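Local coordinates for protein FdhC (Acinetobacter nosocomialis, PDB 5KTC) that transfers a 3-hydroxybutanoyl group from coenzyme A to the 3-amino group of a dTDP-linked 3-amino-3,6-dideoxygalactose, as a GNAT-superfamily N-acyltransferase, at residues S91-L99 / E110-A118. Numbering follows the deposited sequence. Where two conformers were deposited one is given.
With FUH ([[(2~{R},3~{S},5~{R})-5-[5-methyl-2,4-bis(oxidanylidene)pyrimidin-1-yl]-3-oxidanyl-oxolan-2-yl]methoxy-oxidanyl-phosphoryl] [(2~{R},3~{R},4~{S},5~{R},6~{R})-6-methyl-3,5-bis(oxidanyl)-4-[[(3~{R})-3-oxidanylbutanoyl]amino]oxan-2-yl] hydrogen phosphate), chain C.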
loop_
_atom_site.group_PDB
_atom_site.type_symbol
_atom_site.label_atom_id
_atom_site.label_comp_id
_atom_site.label_asym_id
_atom_site.label_seq_id
_atom_site.Cartn_x
_atom_site.Cartn_y
_atom_site.Cartn_z
ATOM N N SER A 91 -10.620 4.979 11.279
ATOM C CA SER A 91 -10.087 3.832 10.523
ATOM C C SER A 91 -9.914 4.127 9.060
ATOM O O SER A 91 -10.673 4.941 8.451
ATOM C CB SER A 91 -10.939 2.576 10.730
ATOM O OG SER A 91 -12.167 2.742 10.089
ATOM N N PHE A 92 -8.873 3.534 8.467
ATOM C CA PHE A 92 -8.691 3.627 7.020
ATOM C C PHE A 92 -8.550 2.226 6.478
ATOM O O PHE A 92 -8.088 1.382 7.169
ATOM C CB PHE A 92 -7.473 4.493 6.596
ATOM C CG PHE A 92 -6.132 3.894 6.911
ATOM C CD1 PHE A 92 -5.572 3.994 8.185
ATOM C CD2 PHE A 92 -5.400 3.243 5.931
ATOM C CE1 PHE A 92 -4.340 3.433 8.477
ATOM C CE2 PHE A 92 -4.167 2.681 6.235
ATOM C CZ PHE A 92 -3.627 2.804 7.496
ATOM N N CYS A 93 -9.011 2.011 5.252
ATOM C CA CYS A 93 -8.668 0.804 4.508
ATOM C C CYS A 93 -7.416 1.033 3.618
ATOM O O CYS A 93 -7.132 2.156 3.190
ATOM C CB CYS A 93 -9.831 0.339 3.616
ATOM S SG CYS A 93 -11.353 -0.011 4.601
ATOM N N TRP A 94 -6.721 -0.048 3.300
ATOM C CA TRP A 94 -5.707 0.016 2.273
ATOM C C TRP A 94 -5.712 -1.256 1.436
ATOM O O TRP A 94 -6.283 -2.302 1.809
ATOM C CB TRP A 94 -4.311 0.317 2.822
ATOM C CG TRP A 94 -3.536 -0.758 3.502
ATOM C CD1 TRP A 94 -3.674 -1.200 4.778
ATOM C CD2 TRP A 94 -2.412 -1.469 2.945
ATOM N NE1 TRP A 94 -2.709 -2.165 5.044
ATOM C CE2 TRP A 94 -1.897 -2.300 3.952
ATOM C CE3 TRP A 94 -1.777 -1.449 1.696
ATOM C CZ2 TRP A 94 -0.773 -3.133 3.744
ATOM C CZ3 TRP A 94 -0.636 -2.262 1.498
ATOM C CH2 TRP A 94 -0.162 -3.095 2.509
ATOM N N GLY A 95 -5.111 -1.116 0.287
ATOM C CA GLY A 95 -5.140 -2.162 -0.711
ATOM C C GLY A 95 -4.757 -1.631 -2.065
ATOM O O GLY A 95 -3.841 -0.784 -2.182
ATOM N N SER A 96 -5.427 -2.119 -3.110
ATOM C CA SER A 96 -4.938 -1.931 -4.477
ATOM C C SER A 96 -3.419 -2.134 -4.604
ATOM O O SER A 96 -2.710 -1.361 -5.291
ATOM C CB SER A 96 -5.376 -0.600 -5.095
ATOM O OG SER A 96 -6.759 -0.332 -4.969
ATOM N N TRP A 97 -2.932 -3.163 -3.933
ATOM C CA TRP A 97 -1.508 -3.251 -3.597
ATOM C C TRP A 97 -0.921 -4.219 -4.597
ATOM O O TRP A 97 -1.210 -5.445 -4.554
ATOM C CB TRP A 97 -1.332 -3.793 -2.229
ATOM C CG TRP A 97 0.077 -3.795 -1.708
ATOM C CD1 TRP A 97 1.063 -2.893 -1.958
ATOM C CD2 TRP A 97 0.611 -4.747 -0.782
ATOM N NE1 TRP A 97 2.193 -3.236 -1.228
ATOM C CE2 TRP A 97 1.932 -4.352 -0.490
ATOM C CE3 TRP A 97 0.093 -5.901 -0.176
ATOM C CZ2 TRP A 97 2.758 -5.076 0.343
ATOM C CZ3 TRP A 97 0.920 -6.642 0.684
ATOM C CH2 TRP A 97 2.241 -6.193 0.953
ATOM N N ILE A 98 -0.120 -3.678 -5.508
ATOM C CA ILE A 98 0.403 -4.444 -6.629
ATOM C C ILE A 98 1.857 -4.060 -6.875
ATOM O O ILE A 98 2.197 -2.879 -6.890
ATOM C CB ILE A 98 -0.358 -4.238 -7.941
ATOM C CG1 ILE A 98 -1.894 -4.344 -7.755
ATOM C CG2 ILE A 98 0.063 -5.316 -8.909
ATOM C CD1 ILE A 98 -2.756 -3.774 -8.839
ATOM N N LEU A 99 2.700 -5.073 -7.035
ATOM C CA LEU A 99 4.110 -4.842 -7.421
ATOM C C LEU A 99 4.456 -5.723 -8.645
ATOM O O LEU A 99 4.116 -6.907 -8.637
ATOM C CB LEU A 99 5.014 -5.189 -6.257
ATOM C CG LEU A 99 5.019 -4.200 -5.083
ATOM C CD1 LEU A 99 5.790 -4.793 -3.931
ATOM C CD2 LEU A 99 5.607 -2.836 -5.437
ATOM N N GLU A 110 8.704 -2.447 2.297
ATOM C CA GLU A 110 8.854 -0.998 2.405
ATOM C C GLU A 110 7.512 -0.241 2.170
ATOM O O GLU A 110 7.150 0.710 2.869
ATOM C CB GLU A 110 9.866 -0.509 1.343
ATOM C CG GLU A 110 11.301 -1.006 1.592
ATOM C CD GLU A 110 12.331 -0.478 0.618
ATOM O OE1 GLU A 110 12.093 0.468 -0.144
ATOM O OE2 GLU A 110 13.442 -0.988 0.691
ATOM N N SER A 111 6.829 -0.690 1.129
ATOM C CA SER A 111 5.541 -0.039 0.718
ATOM C C SER A 111 4.473 -0.236 1.784
ATOM O O SER A 111 3.776 0.732 2.147
ATOM C CB SER A 111 5.101 -0.510 -0.664
ATOM O OG SER A 111 4.867 -1.881 -0.758
ATOM N N ALA A 112 4.400 -1.434 2.385
ATOM C CA ALA A 112 3.458 -1.633 3.475
ATOM C C ALA A 112 3.750 -0.653 4.670
ATOM O O ALA A 112 2.843 0.028 5.220
ATOM C CB ALA A 112 3.439 -3.121 3.944
ATOM N N LEU A 113 5.040 -0.524 5.005
ATOM C CA LEU A 113 5.422 0.320 6.084
ATOM C C LEU A 113 5.095 1.769 5.793
ATOM O O LEU A 113 4.701 2.501 6.683
ATOM C CB LEU A 113 6.928 0.159 6.431
ATOM C CG LEU A 113 7.273 -1.231 6.931
ATOM C CD1 LEU A 113 8.808 -1.431 6.887
ATOM C CD2 LEU A 113 6.668 -1.439 8.341
ATOM N N LEU A 114 5.241 2.191 4.549
ATOM C CA LEU A 114 5.022 3.548 4.214
ATOM C C LEU A 114 3.542 3.793 4.235
ATOM O O LEU A 114 3.101 4.883 4.607
ATOM C CB LEU A 114 5.622 3.870 2.862
ATOM C CG LEU A 114 7.165 3.963 2.796
ATOM C CD1 LEU A 114 7.606 4.136 1.342
ATOM C CD2 LEU A 114 7.710 5.067 3.694
ATOM N N VAL A 115 2.762 2.807 3.831
ATOM C CA VAL A 115 1.268 2.946 4.008
ATOM C C VAL A 115 0.898 3.264 5.432
ATOM O O VAL A 115 0.071 4.159 5.681
ATOM C CB VAL A 115 0.482 1.726 3.528
ATOM C CG1 VAL A 115 -0.958 1.707 4.097
ATOM C CG2 VAL A 115 0.563 1.616 2.011
ATOM N N TYR A 116 1.445 2.479 6.365
ATOM C CA TYR A 116 1.129 2.703 7.758
ATOM C C TYR A 116 1.681 4.041 8.281
ATOM O O TYR A 116 1.036 4.653 9.121
ATOM C CB TYR A 116 1.623 1.505 8.611
ATOM C CG TYR A 116 0.917 0.220 8.267
ATOM C CD1 TYR A 116 -0.495 0.166 8.184
ATOM C CD2 TYR A 116 1.594 -0.970 8.080
ATOM C CE1 TYR A 116 -1.164 -1.000 7.938
ATOM C CE2 TYR A 116 0.924 -2.133 7.768
ATOM C CZ TYR A 116 -0.456 -2.148 7.719
ATOM O OH TYR A 116 -1.171 -3.276 7.410
ATOM N N GLU A 117 2.843 4.475 7.815
ATOM C CA GLU A 117 3.395 5.828 8.121
ATOM C C GLU A 117 2.327 6.878 7.675
ATOM O O GLU A 117 1.946 7.790 8.416
ATOM C CB GLU A 117 4.789 6.001 7.408
ATOM C CG GLU A 117 5.866 6.902 8.047
ATOM C CD GLU A 117 7.186 7.045 7.228
ATOM O OE1 GLU A 117 7.369 8.164 6.699
ATOM O OE2 GLU A 117 8.052 6.106 7.102
ATOM N N ALA A 118 1.836 6.717 6.451
ATOM C CA ALA A 118 0.882 7.691 5.905
ATOM C C ALA A 118 -0.390 7.727 6.709
ATOM O O ALA A 118 -0.909 8.814 7.099
ATOM C CB ALA A 118 0.599 7.389 4.466
HETATM O O1 FUH C . -4.887 -5.020 -1.805
HETATM C C1 FUH C . -5.619 -5.436 -0.914
HETATM C C2 FUH C . -5.213 -5.470 0.523
HETATM C C3 FUH C . -3.717 -5.507 0.697
HETATM O O2 FUH C . -3.223 -6.869 0.747
HETATM C C4 FUH C . -3.316 -4.871 2.004
HETATM N N1 FUH C . -6.916 -5.877 -1.168
HETATM C C5 FUH C . -7.552 -5.585 -2.457
HETATM C C6 FUH C . -8.264 -6.828 -3.024
HETATM O O3 FUH C . -9.154 -7.250 -2.081
HETATM C C7 FUH C . -9.104 -6.542 -4.248
HETATM C C8 FUH C . -10.051 -7.694 -4.661
HETATM O O4 FUH C . -9.937 -5.391 -4.029
HETATM C C9 FUH C . -8.556 -4.461 -2.280
HETATM O O5 FUH C . -7.918 -3.217 -1.953
HETATM C C10 FUH C . -9.262 -4.214 -3.552
HETATM O O6 FUH C . -8.291 -3.795 -4.499
HETATM P P1 FUH C . -8.690 -3.161 -5.878
HETATM O O7 FUH C . -9.036 -4.182 -6.897
HETATM O O8 FUH C . -7.443 -2.374 -6.284
HETATM O O9 FUH C . -9.751 -1.991 -5.689
HETATM P P2 FUH C . -11.346 -2.004 -5.556
HETATM O O10 FUH C . -11.685 -1.202 -4.348
HETATM O O11 FUH C . -11.768 -3.465 -5.477
HETATM O O12 FUH C . -11.707 -1.277 -6.900
HETATM C C11 FUH C . -12.960 -0.596 -7.028
HETATM C C12 FUH C . -13.353 -0.612 -8.483
HETATM C C13 FUH C . -13.195 -1.991 -9.157
HETATM O O13 FUH C . -14.208 -2.223 -10.151
HETATM C C14 FUH C . -11.879 -1.905 -9.918
HETATM C C15 FUH C . -11.843 -0.439 -10.273
HETATM O O14 FUH C . -12.522 0.291 -9.220
HETATM N N2 FUH C . -10.511 0.202 -10.310
HETATM C C16 FUH C . -9.762 0.331 -9.179
HETATM C C17 FUH C . -8.536 0.999 -9.223
HETATM C C18 FUH C . -7.677 1.182 -7.991
HETATM C C19 FUH C . -8.107 1.491 -10.494
HETATM O O15 FUH C . -6.998 2.163 -10.570
HETATM N N3 FUH C . -8.864 1.350 -11.590
HETATM C C20 FUH C . -10.057 0.755 -11.476
HETATM O O16 FUH C . -10.787 0.596 -12.566
#
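Strand 91-99 and the 110-118 part of helix 107-122 run nearly antiparallel, their axes 152° apart in direction and 10.4 Å at closest approach, with Trp94 opposite Val115 and Trp97 opposite Ala112 in the backbone register. Trp94 gives more area to the contact than any other residue of the two segments. Val115 CG1 lies over one face of its indole, 3.8 Å from the centroid of the five-membered ring and close to its normal, a CH-pi contact. Methyl C4 of the product's hydroxybutanoyl group covers the opposite face, 3.4 Å above the Trp94 ring plane and over its centre, which makes the indole a wall between acyl chain and helix. Trp94 NE1 donates to Tyr116 OH at 3.0 Å, but the bond is bent (142°) and the hydroxyl is tilted from the indole plane. The two segments begin the beta-alpha-beta unit that strand 127-133 completes in the GNAT fold. The left-handed backbone torsions of Ser96 mark a beta bulge at Gly95-Ser96, as in the corresponding GNAT strand, which turns N-H groups to the ligand: Ser96 N donates to FUH O5, and Trp97 N weakly to FUH O1. Beyond it, CG of Trp97, anti to the backbone N, carries the indole out to Ser111, where NE1 gives a straighter bond (165°) to OG in the ring plane; that hydroxyl also bonds Ala107 O. Trp94 CH2 lies over the centre of one face of the Trp97 ring, and Ala112 CB sits obliquely against both indoles. Trp97 O and Leu99 N are hydrogen-bonded to coenzyme A. Near the start of the strand, Phe92 meets Val115 CG1 and Tyr116 CD1 with its ring edge.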